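Local coordinates for cellulose-binding protein (PDB 2YHG) that probably hydrolyses glycosidic bonds through its nucleoside hydrolase-like domain, as part of a larger polysaccharide-binding protein linked to carbohydrate metabolism, at residues Y117-G120 against D121-S124; W162-Q165 against N166-Q170. All blocks are in the same frame, centred on the assembly; numbering follows the deposited sequence.

Interaction 1: Y117-G120 against D121-S124. With EDO (1,2-ethanediol), chain J.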
loop_
_atom_site.group_PDB
_atom_site.type_symbol
_atom_site.label_atom_id
_atom_site.label_comp_id
_atom_site.label_asym_id
_atom_site.label_seq_id
_atom_site.Cartn_x
_atom_site.Cartn_y
_atom_site.Cartn_z
ATOM N N TYR A 117 11.842 11.888 19.133
ATOM C CA TYR A 117 11.182 12.566 18.032
ATOM C C TYR A 117 12.122 13.103 16.949
ATOM O O TYR A 117 13.099 13.796 17.227
ATOM C CB TYR A 117 10.358 13.736 18.586
ATOM C CG TYR A 117 9.803 14.611 17.491
ATOM C CD1 TYR A 117 8.780 14.156 16.669
ATOM C CD2 TYR A 117 10.337 15.853 17.218
ATOM C CE1 TYR A 117 8.326 14.913 15.583
ATOM C CE2 TYR A 117 9.894 16.630 16.154
ATOM C CZ TYR A 117 8.918 16.126 15.313
ATOM O OH TYR A 117 8.494 16.815 14.187
ATOM N N GLY A 118 11.760 12.830 15.704
ATOM C CA GLY A 118 12.295 13.519 14.564
ATOM C C GLY A 118 13.799 13.374 14.420
ATOM O O GLY A 118 14.400 12.395 14.862
ATOM N N MET A 119 14.407 14.345 13.742
ATOM C CA MET A 119 15.851 14.350 13.570
ATOM C C MET A 119 16.571 14.502 14.908
ATOM O O MET A 119 17.761 14.215 14.984
ATOM C CB MET A 119 16.285 15.447 12.601
ATOM C CG MET A 119 15.868 15.186 11.159
ATOM S SD MET A 119 16.520 13.623 10.458
ATOM C CE MET A 119 18.253 13.985 10.325
ATOM N N GLY A 120 15.886 14.915 15.963
ATOM C CA GLY A 120 16.491 14.949 17.287
ATOM C C GLY A 120 16.794 13.582 17.854
ATOM O O GLY A 120 17.517 13.499 18.845
ATOM N N ASP A 121 16.315 12.509 17.235
ATOM C CA ASP A 121 16.708 11.171 17.591
ATOM C C ASP A 121 17.371 10.433 16.454
ATOM O O ASP A 121 17.261 9.197 16.361
ATOM C CB ASP A 121 15.555 10.392 18.212
ATOM C CG ASP A 121 16.026 9.233 19.026
ATOM O OD1 ASP A 121 17.107 9.323 19.644
ATOM O OD2 ASP A 121 15.280 8.236 19.092
ATOM N N VAL A 122 18.083 11.172 15.615
ATOM C CA VAL A 122 18.865 10.609 14.524
ATOM C C VAL A 122 20.321 11.021 14.730
ATOM O O VAL A 122 20.603 12.200 15.046
ATOM C CB VAL A 122 18.335 11.059 13.150
ATOM C CG1 VAL A 122 19.260 10.665 12.047
ATOM C CG2 VAL A 122 16.946 10.499 12.948
ATOM N N GLY A 123 21.242 10.084 14.484
ATOM C CA GLY A 123 22.647 10.384 14.512
ATOM C C GLY A 123 23.455 9.393 15.309
ATOM O O GLY A 123 23.073 8.211 15.486
ATOM N N SER A 124 24.621 9.855 15.757
ATOM C CA SER A 124 25.608 9.013 16.370
ATOM C C SER A 124 25.028 8.344 17.608
ATOM O O SER A 124 24.491 9.002 18.490
ATOM C CB SER A 124 26.826 9.861 16.707
ATOM O OG SER A 124 27.869 9.058 17.180
HETATM C C1 EDO J . 17.029 5.383 19.619
HETATM O O1 EDO J . 15.914 5.978 20.258
HETATM C C2 EDO J . 16.907 3.886 19.661
HETATM O O2 EDO J . 16.824 3.463 21.021
HETATM O O HOH W 1 17.506 11.553 21.152
#

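Interaction 2: W162-Q165 against N166-Q170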
loop_
_atom_site.group_PDB
_atom_site.type_symbol
_atom_site.label_atom_id
_atom_site.label_comp_id
_atom_site.label_asym_id
_atom_site.label_seq_id
_atom_site.Cartn_x
_atom_site.Cartn_y
_atom_site.Cartn_z
ATOM N N TRP A 162 20.854 7.637 7.407
ATOM C CA TRP A 162 21.942 8.380 8.000
ATOM C C TRP A 162 23.125 7.460 8.286
ATOM O O TRP A 162 24.285 7.807 8.002
ATOM C CB TRP A 162 21.487 9.105 9.278
ATOM C CG TRP A 162 22.562 9.913 9.879
ATOM C CD1 TRP A 162 22.887 11.206 9.565
ATOM C CD2 TRP A 162 23.520 9.486 10.834
ATOM N NE1 TRP A 162 23.992 11.593 10.253
ATOM C CE2 TRP A 162 24.405 10.564 11.050
ATOM C CE3 TRP A 162 23.729 8.301 11.516
ATOM C CZ2 TRP A 162 25.501 10.479 11.898
ATOM C CZ3 TRP A 162 24.832 8.219 12.351
ATOM C CH2 TRP A 162 25.716 9.283 12.498
ATOM N N LYS A 163 22.849 6.299 8.847
ATOM C CA LYS A 163 23.928 5.381 9.178
ATOM C C LYS A 163 24.637 4.908 7.900
ATOM O O LYS A 163 25.867 4.840 7.863
ATOM C CB LYS A 163 23.404 4.182 9.974
ATOM C CG LYS A 163 24.490 3.103 10.218
ATOM C CD LYS A 163 23.948 1.993 11.073
ATOM C CE LYS A 163 24.990 0.970 11.398
ATOM N NZ LYS A 163 24.396 -0.063 12.304
ATOM N N VAL A 164 23.889 4.566 6.866
ATOM C CA VAL A 164 24.486 4.166 5.597
ATOM C C VAL A 164 25.333 5.304 5.013
ATOM O O VAL A 164 26.499 5.085 4.609
ATOM C CB VAL A 164 23.386 3.697 4.621
ATOM C CG1 VAL A 164 23.929 3.497 3.221
ATOM C CG2 VAL A 164 22.744 2.433 5.123
ATOM N N GLN A 165 24.803 6.515 4.998
ATOM C CA GLN A 165 25.557 7.658 4.521
ATOM C C GLN A 165 26.839 7.865 5.313
ATOM O O GLN A 165 27.870 8.238 4.775
ATOM C CB GLN A 165 24.683 8.882 4.567
ATOM C CG GLN A 165 25.385 10.163 4.131
ATOM C CD GLN A 165 24.477 11.357 4.312
ATOM O OE1 GLN A 165 23.914 11.566 5.376
ATOM N NE2 GLN A 165 24.297 12.101 3.246
ATOM N N ASN A 166 26.796 7.589 6.603
ATOM C CA ASN A 166 27.905 7.836 7.521
ATOM C C ASN A 166 28.989 6.777 7.446
ATOM O O ASN A 166 30.055 6.984 7.960
ATOM C CB ASN A 166 27.370 7.911 8.967
ATOM C CG ASN A 166 28.411 8.264 9.975
ATOM O OD1 ASN A 166 28.660 7.507 10.927
ATOM N ND2 ASN A 166 28.876 9.484 9.902
ATOM N N THR A 167 28.687 5.630 6.855
ATOM C CA THR A 167 29.583 4.482 6.917
ATOM C C THR A 167 29.958 3.880 5.576
ATOM O O THR A 167 30.826 2.987 5.552
ATOM C CB THR A 167 29.011 3.360 7.805
ATOM O OG1 THR A 167 27.744 2.941 7.271
ATOM C CG2 THR A 167 28.837 3.817 9.258
ATOM N N ARG A 168 29.323 4.295 4.486
ATOM C CA ARG A 168 29.521 3.681 3.173
ATOM C C ARG A 168 29.933 4.710 2.146
ATOM O O ARG A 168 29.892 5.922 2.375
ATOM C CB ARG A 168 28.266 2.939 2.695
ATOM C CG ARG A 168 27.775 1.938 3.722
ATOM C CD ARG A 168 26.833 0.923 3.113
ATOM N NE ARG A 168 26.190 0.147 4.149
ATOM C CZ ARG A 168 25.158 -0.677 3.941
ATOM N NH1 ARG A 168 24.621 -0.796 2.751
ATOM N NH2 ARG A 168 24.621 -1.323 4.958
ATOM N N SER A 169 30.399 4.231 1.007
ATOM C CA SER A 169 30.784 5.121 -0.083
ATOM C C SER A 169 29.571 5.783 -0.711
ATOM O O SER A 169 28.411 5.316 -0.549
ATOM C CB SER A 169 31.508 4.323 -1.166
ATOM O OG SER A 169 30.598 3.508 -1.880
ATOM N N GLN A 170 29.806 6.830 -1.499
ATOM C CA GLN A 170 28.734 7.457 -2.239
ATOM C C GLN A 170 28.006 6.449 -3.126
ATOM O O GLN A 170 26.775 6.474 -3.209
ATOM C CB GLN A 170 29.267 8.599 -3.090
ATOM C CG GLN A 170 28.182 9.371 -3.808
ATOM C CD GLN A 170 27.308 10.138 -2.857
ATOM O OE1 GLN A 170 27.786 10.787 -1.921
ATOM N NE2 GLN A 170 26.004 10.051 -3.069
HETATM O O HOH W 2 28.038 7.970 1.983
HETATM O O HOH W 3 30.829 7.480 4.573
#

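Interaction 1: Y117-G120 against D121-S124
Met119 and Val122 meet across one tight turn of backbone, methyl against methyl: Met119 CE lies 3.9 Å from Val122 CG1. The methionine reaches this position because its chain folds back on itself, chi2 (-59°) and chi3 (-69°) both being bent, although its CB points away from residues 121-124. Its SD passes 4.0 Å from the other methyl, Val122 CG2, so the sulfur and the terminal carbon each meet one branch of the valine. Ala191 and Trp194 of helix 190-198 also touch Met119, while Asn155 and Gln159 of helix 155-167 touch Val122.

The backbone of the same turn is held by two i to i+3 hydrogen bonds. Asp121 N donates to Gly118 O at 3.1 Å in a nearly straight bond (165° at the hydrogen); Val122 N donates to Met119 O at 3.1 Å in a more bent one. Gly118 has a positive phi, a backbone shape that favours glycine.

The carboxylate of Asp121 leads away from the turn. OD1 of Asp121 accepts a hydrogen bond from a water 2.7 Å away, which also donates to Gly120 O and so links the side chain to the carbonyl just before it. OD2 of Asp121 accepts hydrogen bonds from O1 of an ethanediol (2.6 Å), probably left from the crystallisation liquor, and from Gly116 N. The consecutive i to i+3 bonds are those of a short 3-10 turn, placed here in the surface loop between strand 110-112 and helix 129-139 of the nucleoside hydrolase-like domain.

Interaction 2: W162-Q165 against N166-Q170
The C-terminal end of helix 155-167, where its bonding pattern weakens before helix 170-178 begins, brings Trp162 together with Asn166 and Val164 with Arg168, each pair one turn apart. Asn166 lies beside the indole and points the same way, its amide plane only 15° from the ring plane. With CG anti to the backbone N in both residues (chi1 -176° in Asn166), the two flat groups leave the helix in step. Asn166 CB sits over the six-membered ring, 4.2 Å from its centroid and 9° off the normal, a CH-pi contact; farther out, Asn166 OD1 comes within 3.8 Å of Trp162 CH2.

In the backbone, i to i+4 bonds mix with an i to i+3 bond. Asn166 N donates to Trp162 O at 2.9 Å and weakly to Lys163 O. Val164 O accepts from two amides, Arg168 N four residues on and Thr167 N three residues on. Lys163 O also receives a hydrogen bond from the Thr167 hydroxyl OG1 at 2.7 Å, a side-chain bond back to the preceding turn. Two waters each donate to both Gln165 O and Arg168 O, bridging carbonyls as the chain leaves the helix.

Arg168 runs extended from CG to NE, across Val164 and on to a salt bridge from its NH2 to Asp139 OD2 of helix 129-139, whose Ile135 touches both residues. Arg168 CD packs 3.9 Å from Val164 CG1, and Val164 CG2 lies over the centre of one guanidinium face of Arg168, 4.1 Å above the plane.

Both interactions are local surface contacts, each within one continuous piece of chain, and they meet at helix 155-167. The Trp162 of interaction 2 packs on the loop of interaction 1: its CZ3 is 3.5 Å from Gly123 C, and its CB is 3.9 Å from Val122 CG1. Trp162 thus takes part in both contacts. In 117-124 a 3-10 turn pairs two apolar side chains, beside a carboxylate bonded to water, ethanediol and backbone N-H; in 162-170 a helix end adds a CH-pi contact with an amide nearly parallel to the ring, a hydroxyl-to-carbonyl bond and a buried valine under a guanidinium. The side chain of Tyr117 is about 12 Å from a bound calcium ion; interaction 2 lies away from the annotated sites.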